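Local coordinates for protein AA10A (PDB 5UIZ) that binds copper and, as a lytic polysaccharide monooxygenase of the AA10 family, probably cleaves polysaccharides such as cellulose by oxidation, at residues V153-F158 / T166-E171; R197-T202 / C216-F221; Y88-G93 / S207-T212; L105-L110 / S118-G123. All coordinates share one frame; numbering follows the deposited sequence. Where two conformers were deposited one is given.

Contact 1: V153-F158 / T166-E171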
# COMPACT_ATOMS: atom_id res chain seq x y z
N VAL A 153 -1.43 10.85 1.30
CA VAL A 153 -0.00 10.89 1.60
C VAL A 153 0.19 11.45 3.01
O VAL A 153 -0.52 12.42 3.44
CB VAL A 153 0.84 11.71 0.57
CG1 VAL A 153 2.32 11.50 0.82
CG2 VAL A 153 0.56 11.22 -0.85
N THR A 154 1.14 10.86 3.73
CA THR A 154 1.48 11.32 5.06
C THR A 154 1.91 12.83 5.06
O THR A 154 2.48 13.33 4.09
CB THR A 154 2.61 10.48 5.69
OG1 THR A 154 3.65 10.27 4.75
CG2 THR A 154 2.06 9.12 6.12
N LYS A 155 1.58 13.51 6.14
CA LYS A 155 1.88 14.93 6.35
C LYS A 155 3.35 15.12 6.70
O LYS A 155 3.94 14.25 7.33
CB LYS A 155 1.03 15.48 7.46
CG LYS A 155 -0.32 15.89 6.99
CD LYS A 155 -1.46 15.67 7.95
CE LYS A 155 -1.23 16.11 9.37
NZ LYS A 155 -2.59 16.14 10.02
N GLN A 156 3.96 16.23 6.25
CA GLN A 156 5.31 16.59 6.70
C GLN A 156 5.40 16.60 8.22
O GLN A 156 4.52 17.11 8.85
CB GLN A 156 5.76 17.97 6.17
CG GLN A 156 7.29 18.14 6.24
CD GLN A 156 8.06 17.15 5.33
OE1 GLN A 156 7.52 16.64 4.34
NE2 GLN A 156 9.32 16.87 5.67
N GLY A 157 6.47 16.02 8.78
CA GLY A 157 6.58 15.79 10.22
C GLY A 157 6.33 14.31 10.58
O GLY A 157 6.81 13.84 11.58
N PHE A 158 5.53 13.60 9.80
CA PHE A 158 5.30 12.20 10.07
C PHE A 158 6.57 11.37 9.87
O PHE A 158 7.28 11.54 8.88
CB PHE A 158 4.19 11.67 9.15
CG PHE A 158 3.83 10.24 9.45
CD1 PHE A 158 3.07 9.93 10.56
CD2 PHE A 158 4.30 9.21 8.68
CE1 PHE A 158 2.70 8.61 10.84
CE2 PHE A 158 3.96 7.89 8.98
CZ PHE A 158 3.16 7.61 10.08
N THR A 166 -1.79 6.46 10.65
CA THR A 166 -3.11 6.78 11.13
C THR A 166 -3.80 7.68 10.11
O THR A 166 -3.14 8.31 9.24
CB THR A 166 -3.08 7.57 12.45
OG1 THR A 166 -2.51 8.87 12.20
CG2 THR A 166 -2.27 6.90 13.53
N TRP A 167 -5.12 7.75 10.24
CA TRP A 167 -5.91 8.62 9.39
C TRP A 167 -5.54 10.05 9.60
O TRP A 167 -5.39 10.73 8.63
CB TRP A 167 -7.40 8.44 9.58
CG TRP A 167 -7.84 7.16 9.10
CD1 TRP A 167 -8.07 6.01 9.85
CD2 TRP A 167 -8.08 6.81 7.76
NE1 TRP A 167 -8.47 5.00 9.02
CE2 TRP A 167 -8.46 5.45 7.73
CE3 TRP A 167 -8.00 7.51 6.56
CZ2 TRP A 167 -8.80 4.80 6.55
CZ3 TRP A 167 -8.33 6.87 5.41
CH2 TRP A 167 -8.72 5.53 5.40
N ASP A 168 -5.38 10.48 10.86
CA ASP A 168 -4.84 11.82 11.18
C ASP A 168 -3.57 12.15 10.43
O ASP A 168 -3.41 13.25 9.90
CB ASP A 168 -4.63 11.99 12.70
CG ASP A 168 -4.21 13.41 13.08
OD1 ASP A 168 -4.99 14.36 12.82
OD2 ASP A 168 -3.09 13.57 13.65
N SER A 169 -2.68 11.18 10.32
CA SER A 169 -1.35 11.41 9.71
C SER A 169 -1.43 11.60 8.16
O SER A 169 -0.48 12.03 7.54
CB SER A 169 -0.40 10.25 10.07
OG SER A 169 -0.69 9.04 9.37
N LEU A 170 -2.57 11.29 7.56
CA LEU A 170 -2.72 11.28 6.12
C LEU A 170 -3.54 12.46 5.61
O LEU A 170 -4.52 12.86 6.26
CB LEU A 170 -3.45 10.01 5.73
CG LEU A 170 -2.64 8.75 5.85
CD1 LEU A 170 -3.60 7.61 5.53
CD2 LEU A 170 -1.48 8.71 4.88
N GLU A 171 -3.19 12.99 4.44
CA GLU A 171 -4.13 13.90 3.76
C GLU A 171 -4.45 13.41 2.38
O GLU A 171 -3.58 12.88 1.70
CB GLU A 171 -3.54 15.30 3.66
CG GLU A 171 -3.64 16.07 4.98
CD GLU A 171 -2.94 17.43 4.94
OE1 GLU A 171 -2.04 17.64 4.07
OE2 GLU A 171 -3.30 18.29 5.79
O HOH W 1 -1.72 15.15 12.31
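Val153 and Glu171 form an antiparallel hydrogen-bonded pair, with Val153 N to Glu171 O at 3.0 Å and Glu171 N to Val153 O at 2.9 Å, and Thr154 and Leu170 follow as a non-hydrogen-bonded pair. Beyond them Lys155 N donates to Ser169 O at 2.9 Å, so the pairing runs on into two turns: type II over Lys155 to Phe158 and type I over Trp167 to Leu170. Lys155 leaves the backbone with CG anti to its carbonyl carbon (chi1 -84°) and bends twice further out, which lets NZ donate to Asp168 O at 3.0 Å. A water accepts from this ammonium and donates to Asp168 OD2, bridging two opposite charges that do not meet directly. The aliphatic part of the lysine crosses Glu171 at about a right angle, CG lying 3.7 Å from Glu171 CD. On the sheet face carrying Thr154 and Leu170, methyls Thr154 CG2 and Leu170 CD2 meet at 3.8 Å. The Phe158 ring, with CG placed trans to the backbone N (chi1 -176°), comes obliquely to Ser169, CD1 lying 3.5 Å from CB. That serine is fixed from its own side: OG donates to Thr166 O at 2.6 Å, and its N donates to Thr166 OG1 in an ST motif. The contact lies away from the copper site. Thr154 OG1 bonds His198 ND1 and Val199 N of the adjacent strand 198-206, Trp167 packs on helix 96-99, and Leu170 touches Leu105 in the loop after that helix.

Contact 2: R197-T202 / C216-F221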
# COMPACT_ATOMS: atom_id res chain seq x y z
N ARG A 197 11.09 10.91 3.56
CA ARG A 197 10.39 9.62 3.72
C ARG A 197 8.91 9.82 4.08
O ARG A 197 8.57 10.55 5.03
CB ARG A 197 11.06 8.77 4.78
CG ARG A 197 10.28 7.51 5.15
CD ARG A 197 10.92 6.78 6.35
NE ARG A 197 12.06 5.96 5.97
CZ ARG A 197 11.97 4.78 5.40
NH1 ARG A 197 10.79 4.23 5.09
NH2 ARG A 197 13.08 4.10 5.14
N HIS A 198 8.05 9.17 3.31
CA HIS A 198 6.63 9.25 3.51
C HIS A 198 5.96 7.94 3.15
O HIS A 198 6.59 6.98 2.64
CB HIS A 198 6.09 10.38 2.65
CG HIS A 198 6.26 11.71 3.27
ND1 HIS A 198 5.45 12.15 4.28
CD2 HIS A 198 7.18 12.69 3.06
CE1 HIS A 198 5.87 13.35 4.68
NE2 HIS A 198 6.92 13.69 3.97
N VAL A 199 4.68 7.91 3.40
CA VAL A 199 3.81 6.82 2.95
C VAL A 199 2.70 7.30 2.04
O VAL A 199 2.04 8.27 2.33
CB VAL A 199 3.20 6.11 4.15
CG1 VAL A 199 2.37 4.91 3.73
CG2 VAL A 199 4.31 5.63 5.03
N VAL A 200 2.56 6.64 0.91
CA VAL A 200 1.47 6.89 0.01
C VAL A 200 0.47 5.75 0.31
O VAL A 200 0.82 4.57 0.29
CB VAL A 200 1.92 6.80 -1.42
CG1 VAL A 200 0.72 6.97 -2.35
CG2 VAL A 200 3.02 7.81 -1.70
N PHE A 201 -0.75 6.14 0.66
CA PHE A 201 -1.84 5.19 0.87
C PHE A 201 -2.93 5.28 -0.20
O PHE A 201 -3.63 6.28 -0.31
CB PHE A 201 -2.37 5.39 2.28
CG PHE A 201 -3.39 4.40 2.68
CD1 PHE A 201 -3.08 3.09 2.74
CD2 PHE A 201 -4.70 4.80 3.01
CE1 PHE A 201 -4.03 2.13 3.11
CE2 PHE A 201 -5.63 3.86 3.37
CZ PHE A 201 -5.29 2.52 3.44
N THR A 202 -3.04 4.24 -1.01
CA THR A 202 -3.96 4.19 -2.15
C THR A 202 -5.15 3.24 -1.85
O THR A 202 -4.96 2.08 -1.45
CB THR A 202 -3.23 3.73 -3.42
OG1 THR A 202 -2.17 4.63 -3.71
CG2 THR A 202 -4.14 3.71 -4.62
N CYS A 216 -0.51 0.43 0.75
CA CYS A 216 0.54 1.30 1.29
C CYS A 216 1.85 1.15 0.51
O CYS A 216 2.34 0.03 0.29
CB CYS A 216 0.85 1.00 2.77
SG CYS A 216 -0.41 1.53 3.95
N SER A 217 2.42 2.30 0.16
CA SER A 217 3.70 2.40 -0.54
C SER A 217 4.63 3.38 0.15
O SER A 217 4.27 4.55 0.36
CB SER A 217 3.52 2.86 -1.94
OG SER A 217 2.67 1.98 -2.67
N ASP A 218 5.82 2.91 0.49
CA ASP A 218 6.82 3.80 1.06
C ASP A 218 7.57 4.55 -0.01
O ASP A 218 7.98 3.96 -1.03
CB ASP A 218 7.77 3.07 1.98
CG ASP A 218 7.04 2.43 3.09
OD1 ASP A 218 6.73 3.13 4.12
OD2 ASP A 218 6.73 1.22 2.89
N VAL A 219 7.65 5.86 0.17
CA VAL A 219 8.28 6.75 -0.80
C VAL A 219 9.26 7.69 -0.13
O VAL A 219 9.24 7.92 1.08
CB VAL A 219 7.28 7.55 -1.66
CG1 VAL A 219 6.34 6.62 -2.41
CG2 VAL A 219 6.46 8.53 -0.85
N ASN A 220 10.13 8.24 -0.97
CA ASN A 220 11.09 9.27 -0.54
C ASN A 220 10.96 10.44 -1.52
O ASN A 220 11.33 10.33 -2.66
CB ASN A 220 12.49 8.65 -0.57
CG ASN A 220 13.55 9.62 -0.16
OD1 ASN A 220 13.32 10.47 0.69
ND2 ASN A 220 14.71 9.53 -0.79
N PHE A 221 10.37 11.54 -1.10
CA PHE A 221 10.18 12.68 -2.01
C PHE A 221 11.49 13.39 -2.12
O PHE A 221 11.99 13.94 -1.13
CB PHE A 221 9.13 13.62 -1.50
CG PHE A 221 7.74 13.10 -1.67
CD1 PHE A 221 7.10 13.19 -2.90
CD2 PHE A 221 7.05 12.50 -0.61
CE1 PHE A 221 5.81 12.69 -3.05
CE2 PHE A 221 5.77 12.00 -0.78
CZ PHE A 221 5.14 12.11 -2.00
O HOH W 2 8.18 5.27 4.44
O HOH W 3 0.05 3.24 -2.73
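His198 O is gripped by two donors, Val219 N at 2.9 Å in an almost straight bond (177° at the hydrogen) and a water that also donates to Asp218 OD1 and accepts from Arg197 NH1. The two strands are the arms of an antiparallel beta hairpin, 198-206 with 211-221, in the beta-sandwich core characteristic of lytic polysaccharide monooxygenases. His198 N returns a bond to Val219 O at 2.8 Å, and Val200 and Ser217 form a second such pair of hydrogen bonds. The shared water joins Arg197 to Asp218, whose charged atoms remain beyond salt-bridge range; Asp218 OD2 instead pairs with Arg46, and Arg197 NH1 also bonds Trp125 O. Beside the carboxylate, Val199 CG2 packs against Asp218 OD1 at 3.6 Å, the side chains running side by side. On the other face His198 crosses Phe221 at about a right angle, its CB and CD2 at the phenyl edge, CD2 3.7 Å from Phe221 CD2, and the ring planes 64° apart. The imidazole is held at both nitrogens, ND1 by Thr154 OG1 and NE2 by Gln156 OE1. Replacing this histidine by alanine is likely to leave Gln156 OE1 without this mate, take one partner from Thr154 OG1 and open a gap where the imidazole met the phenyl edge. A second water donates to Ser217 OG at 2.9 Å and bonds Thr202 OG1; Ser217 OG is also bonded to Pro43 O. Cys216 is tied by disulfide to Cys106. Diagonally across, on the face of His198, Val200 CG2, anti to its carbonyl carbon, lies 3.6 Å from both Val219 CG1 and Val219 CG2.

Contact 3: Y88-G93 / S207-T212; sequences YRDWVG and SHMDQT
The Tyr88 ring has the amide of Gln211 over one face, with NE2 above the ring rim and 3.3 Å from CE1, the two planes 33° apart. Tyr88 CG lies between its backbone N and carbonyl carbon (chi1 66°), which turns the ring so that one face lies under the glutamine, the two side chains crossing at a slant. The same NE2 donates to Asp90 OD1 at 2.9 Å, on the syn lone pair, and carboxylate and amide are nearly coplanar (15°). Gln211 OE1 bonds Tyr213 OH, so both ends fix the amide's rotation; its side chain is about 4 Å from the copper ion at the nearest atoms, and Tyr88 meets the ring of the copper ligand His37. The short strand 88-90 thus pairs antiparallel with strand 211-221 beside the copper site, through Arg89 N to Thr212 O (2.7 Å) and Thr212 N to Arg89 O. The methyl CE of Met209 sits over one face of the Asp90 carboxylate, 3.3 Å from OD1. Asp210, centre of an inverse gamma turn, takes Trp91 N on its carbonyl O (3.0 Å) and Gly93 N on OD2 (2.9 Å). Its other oxygen accepts from a water that also donates to Arg89 O, accepts from Val92 N and meets Thr212 OG1. An alanine in place of this aspartate is likely to leave Gly93 N without its acceptor and the water less firmly placed.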
# COMPACT_ATOMS: atom_id res chain seq x y z
N TYR A 88 -7.47 -6.86 0.17
CA TYR A 88 -8.75 -6.22 0.03
C TYR A 88 -9.74 -6.55 1.11
O TYR A 88 -9.67 -7.60 1.79
CB TYR A 88 -9.39 -6.59 -1.30
CG TYR A 88 -9.75 -8.04 -1.45
CD1 TYR A 88 -10.98 -8.51 -1.00
CD2 TYR A 88 -8.89 -8.92 -2.11
CE1 TYR A 88 -11.33 -9.84 -1.15
CE2 TYR A 88 -9.22 -10.24 -2.28
CZ TYR A 88 -10.46 -10.70 -1.82
OH TYR A 88 -10.79 -12.01 -1.98
N ARG A 89 -10.72 -5.66 1.22
CA ARG A 89 -11.89 -5.97 2.02
C ARG A 89 -13.12 -5.97 1.14
O ARG A 89 -13.21 -5.20 0.20
CB ARG A 89 -12.04 -4.96 3.15
CG ARG A 89 -10.89 -4.92 4.15
CD ARG A 89 -11.25 -3.94 5.27
NE ARG A 89 -12.28 -4.53 6.10
CZ ARG A 89 -12.05 -5.32 7.13
NH1 ARG A 89 -13.06 -5.88 7.71
NH2 ARG A 89 -10.85 -5.59 7.56
N ASP A 90 -14.09 -6.81 1.50
CA ASP A 90 -15.40 -6.78 0.91
C ASP A 90 -16.39 -6.06 1.86
O ASP A 90 -16.23 -6.11 3.09
CB ASP A 90 -15.92 -8.19 0.68
CG ASP A 90 -15.20 -8.92 -0.46
OD1 ASP A 90 -14.64 -8.32 -1.43
OD2 ASP A 90 -15.23 -10.14 -0.36
N TRP A 91 -17.37 -5.39 1.27
CA TRP A 91 -18.51 -4.85 1.96
C TRP A 91 -18.12 -3.73 2.95
O TRP A 91 -18.69 -3.57 4.02
CB TRP A 91 -19.32 -6.01 2.64
CG TRP A 91 -19.95 -6.93 1.66
CD1 TRP A 91 -19.63 -8.24 1.46
CD2 TRP A 91 -21.07 -6.64 0.79
NE1 TRP A 91 -20.47 -8.79 0.48
CE2 TRP A 91 -21.37 -7.83 0.08
CE3 TRP A 91 -21.84 -5.50 0.54
CZ2 TRP A 91 -22.40 -7.90 -0.87
CZ3 TRP A 91 -22.86 -5.57 -0.40
CH2 TRP A 91 -23.15 -6.78 -1.08
N VAL A 92 -17.14 -2.94 2.54
CA VAL A 92 -16.76 -1.75 3.28
C VAL A 92 -17.85 -0.64 3.16
O VAL A 92 -17.98 0.17 4.06
CB VAL A 92 -15.36 -1.24 2.88
CG1 VAL A 92 -15.05 0.14 3.46
CG2 VAL A 92 -14.29 -2.24 3.33
N GLY A 93 -18.58 -0.60 2.05
CA GLY A 93 -19.65 0.40 1.83
C GLY A 93 -19.19 1.85 1.88
O GLY A 93 -19.95 2.76 2.26
N SER A 207 -14.80 -2.26 -9.40
CA SER A 207 -16.12 -2.03 -9.98
C SER A 207 -17.03 -3.26 -10.00
O SER A 207 -18.23 -3.10 -10.21
CB SER A 207 -16.01 -1.45 -11.39
OG SER A 207 -15.32 -0.21 -11.34
N HIS A 208 -16.50 -4.46 -9.85
CA HIS A 208 -17.31 -5.67 -10.02
C HIS A 208 -18.20 -5.98 -8.83
O HIS A 208 -19.18 -6.69 -8.96
CB HIS A 208 -16.44 -6.88 -10.35
CG HIS A 208 -15.48 -7.29 -9.26
ND1 HIS A 208 -14.58 -6.42 -8.69
CD2 HIS A 208 -15.24 -8.50 -8.69
CE1 HIS A 208 -13.83 -7.06 -7.81
NE2 HIS A 208 -14.23 -8.32 -7.77
N MET A 209 -17.83 -5.48 -7.65
CA MET A 209 -18.61 -5.70 -6.42
C MET A 209 -18.05 -4.74 -5.40
O MET A 209 -17.19 -3.91 -5.74
CB MET A 209 -18.44 -7.13 -5.91
CG MET A 209 -17.00 -7.53 -5.60
SD MET A 209 -16.90 -9.08 -4.70
CE MET A 209 -17.51 -8.59 -3.07
N ASP A 210 -18.52 -4.80 -4.15
CA ASP A 210 -18.01 -3.85 -3.14
C ASP A 210 -16.75 -4.53 -2.59
O ASP A 210 -16.81 -5.31 -1.67
CB ASP A 210 -19.05 -3.57 -2.08
CG ASP A 210 -18.55 -2.65 -1.01
OD1 ASP A 210 -17.37 -2.23 -1.03
OD2 ASP A 210 -19.37 -2.32 -0.16
N GLN A 211 -15.65 -4.31 -3.28
CA GLN A 211 -14.37 -4.85 -2.89
C GLN A 211 -13.40 -3.70 -3.00
O GLN A 211 -13.32 -3.00 -4.05
CB GLN A 211 -13.97 -5.95 -3.85
CG GLN A 211 -12.60 -6.57 -3.56
CD GLN A 211 -12.48 -7.86 -4.32
OE1 GLN A 211 -11.91 -7.87 -5.38
NE2 GLN A 211 -13.11 -8.93 -3.80
N THR A 212 -12.66 -3.49 -1.93
CA THR A 212 -11.81 -2.37 -1.82
C THR A 212 -10.41 -2.87 -1.44
O THR A 212 -10.27 -3.60 -0.49
CB THR A 212 -12.34 -1.39 -0.77
OG1 THR A 212 -13.68 -1.02 -1.08
CG2 THR A 212 -11.49 -0.15 -0.77
O HOH W 4 -15.21 -3.14 0.13

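Contact 4: L105-L110 / S118-G123; sequences LCSGGL and SMDAVG
Ser107 and Asp120 face each other so that both carboxylate oxygens are met by one residue. Ser107 lies in a type I turn from Leu105 to Gly108, and Asp120 ends a 3-10 segment, 118-120. Ser107 N comes at Asp120 OD1 from well above the carboxylate plane, 42° out of it, at 2.8 Å. Ser107 OG donates to Asp120 OD2 at 2.7 Å on the syn side, only 26° off the plane. This double hold depends on the serine torsion: with OG between its own N and carbonyl carbon (chi1 73°), hydroxyl and amide can serve the same carboxylate. The hydroxyl also accepts from Leu110 N at 2.9 Å, an ST motif that folds the loop back over the serine; Gln104 O also bonds OG, so the single hydroxyl proton would have to be shared between it and Asp120 OD2. OD1 has a further donor, a water at 2.7 Å that in turn accepts from Cys106 N. Gripped by two donors at OD1 and one at OD2, the carboxylate would be expected to stay ionised. Next to it, Cys106 turns its CB onto the 3-10 backbone, 3.3 Å from Met119 O, a carbonyl that also accepts from Arg46. Met119 sets its CB 3.8 Å from Cys106 CB; in the conformer given its chain then bends away, and Met119 touches Ala73 of helix 68-76. Cys106 SG leaves for Cys216, a disulfide that anchors this polar junction to the sheet. Leu110 crosses Asp120 at about a right angle, its methyl CD2 3.9 Å from OD2.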
# COMPACT_ATOMS: atom_id res chain seq x y z
N LEU A 105 -4.05 0.44 8.91
CA LEU A 105 -4.39 0.82 7.55
C LEU A 105 -3.71 -0.06 6.55
O LEU A 105 -4.38 -0.59 5.62
CB LEU A 105 -4.04 2.27 7.25
CG LEU A 105 -5.02 3.33 7.74
CD1 LEU A 105 -5.00 3.39 9.27
CD2 LEU A 105 -4.65 4.69 7.19
N CYS A 106 -2.40 -0.24 6.73
CA CYS A 106 -1.64 -0.99 5.73
C CYS A 106 -2.03 -2.44 5.68
O CYS A 106 -1.91 -3.07 4.60
CB CYS A 106 -0.13 -0.83 5.95
SG CYS A 106 0.34 0.94 5.82
N SER A 107 -2.54 -2.98 6.77
CA SER A 107 -3.05 -4.35 6.75
C SER A 107 -4.52 -4.46 6.26
O SER A 107 -5.03 -5.54 6.25
CB SER A 107 -2.94 -5.02 8.11
OG SER A 107 -3.92 -4.44 8.99
N GLY A 108 -5.18 -3.38 5.85
CA GLY A 108 -6.56 -3.45 5.42
C GLY A 108 -7.46 -3.78 6.62
O GLY A 108 -8.46 -4.49 6.51
N GLY A 109 -7.07 -3.30 7.80
CA GLY A 109 -7.87 -3.56 9.00
C GLY A 109 -7.80 -5.02 9.36
O GLY A 109 -8.83 -5.63 9.64
N LEU A 110 -6.60 -5.58 9.29
CA LEU A 110 -6.40 -7.01 9.54
C LEU A 110 -7.27 -7.91 8.71
O LEU A 110 -7.67 -8.98 9.15
CB LEU A 110 -6.56 -7.35 11.04
CG LEU A 110 -5.61 -6.54 11.98
CD1 LEU A 110 -5.92 -6.91 13.45
CD2 LEU A 110 -4.14 -6.75 11.69
N SER A 118 1.70 -7.75 9.23
CA SER A 118 3.09 -7.27 9.25
C SER A 118 3.34 -5.95 8.43
O SER A 118 4.34 -5.28 8.61
CB SER A 118 4.04 -8.42 8.78
OG SER A 118 3.71 -8.75 7.45
N MET A 119 2.43 -5.63 7.54
CA MET A 119 2.45 -4.37 6.79
C MET A 119 2.24 -3.18 7.67
O MET A 119 2.57 -2.09 7.26
CB MET A 119 1.35 -4.34 5.73
CG MET A 119 1.52 -5.33 4.61
SD MET A 119 3.19 -5.30 3.99
CE MET A 119 3.86 -6.87 4.49
N ASP A 120 1.63 -3.39 8.83
CA ASP A 120 1.41 -2.39 9.83
C ASP A 120 2.65 -2.09 10.67
O ASP A 120 2.59 -1.19 11.51
CB ASP A 120 0.29 -2.84 10.80
CG ASP A 120 -1.13 -2.90 10.17
OD1 ASP A 120 -1.40 -2.13 9.17
OD2 ASP A 120 -1.97 -3.66 10.72
N ALA A 121 3.74 -2.83 10.51
CA ALA A 121 4.88 -2.65 11.39
C ALA A 121 5.57 -1.32 11.09
O ALA A 121 5.53 -0.79 9.99
CB ALA A 121 5.86 -3.84 11.36
N VAL A 122 6.25 -0.83 12.12
CA VAL A 122 6.92 0.44 12.12
C VAL A 122 8.40 0.16 11.91
O VAL A 122 8.99 -0.64 12.63
CB VAL A 122 6.58 1.14 13.45
CG1 VAL A 122 7.49 2.26 13.79
CG2 VAL A 122 5.13 1.65 13.40
N GLY A 123 9.00 0.80 10.91
CA GLY A 123 10.45 0.83 10.79
C GLY A 123 10.91 1.30 9.44
O GLY A 123 10.14 1.92 8.75
O HOH W 5 -1.08 0.54 9.17

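From the N terminus, residues 88-93 open contact 3, whose loop of more than a hundred residues encloses two smaller closures. Contact 4 comes first, closing a short excursion through helix 111-114; contact 1 then closes the turn region between strands 146-154 and 170-175. Contact 2 opens at 197-202 before contact 3 closes at 207-212, and closes later at 216-221, so these two cross, sharing strand 211-221 at opposite ends. Contacts 1, 2 and 3 belong to one sheet. Contact 4 joins it through the Cys106-Cys216 disulfide to contact 2, leucine packing to contact 1 and Arg89 to contact 3, tying the helical loops to the sheet.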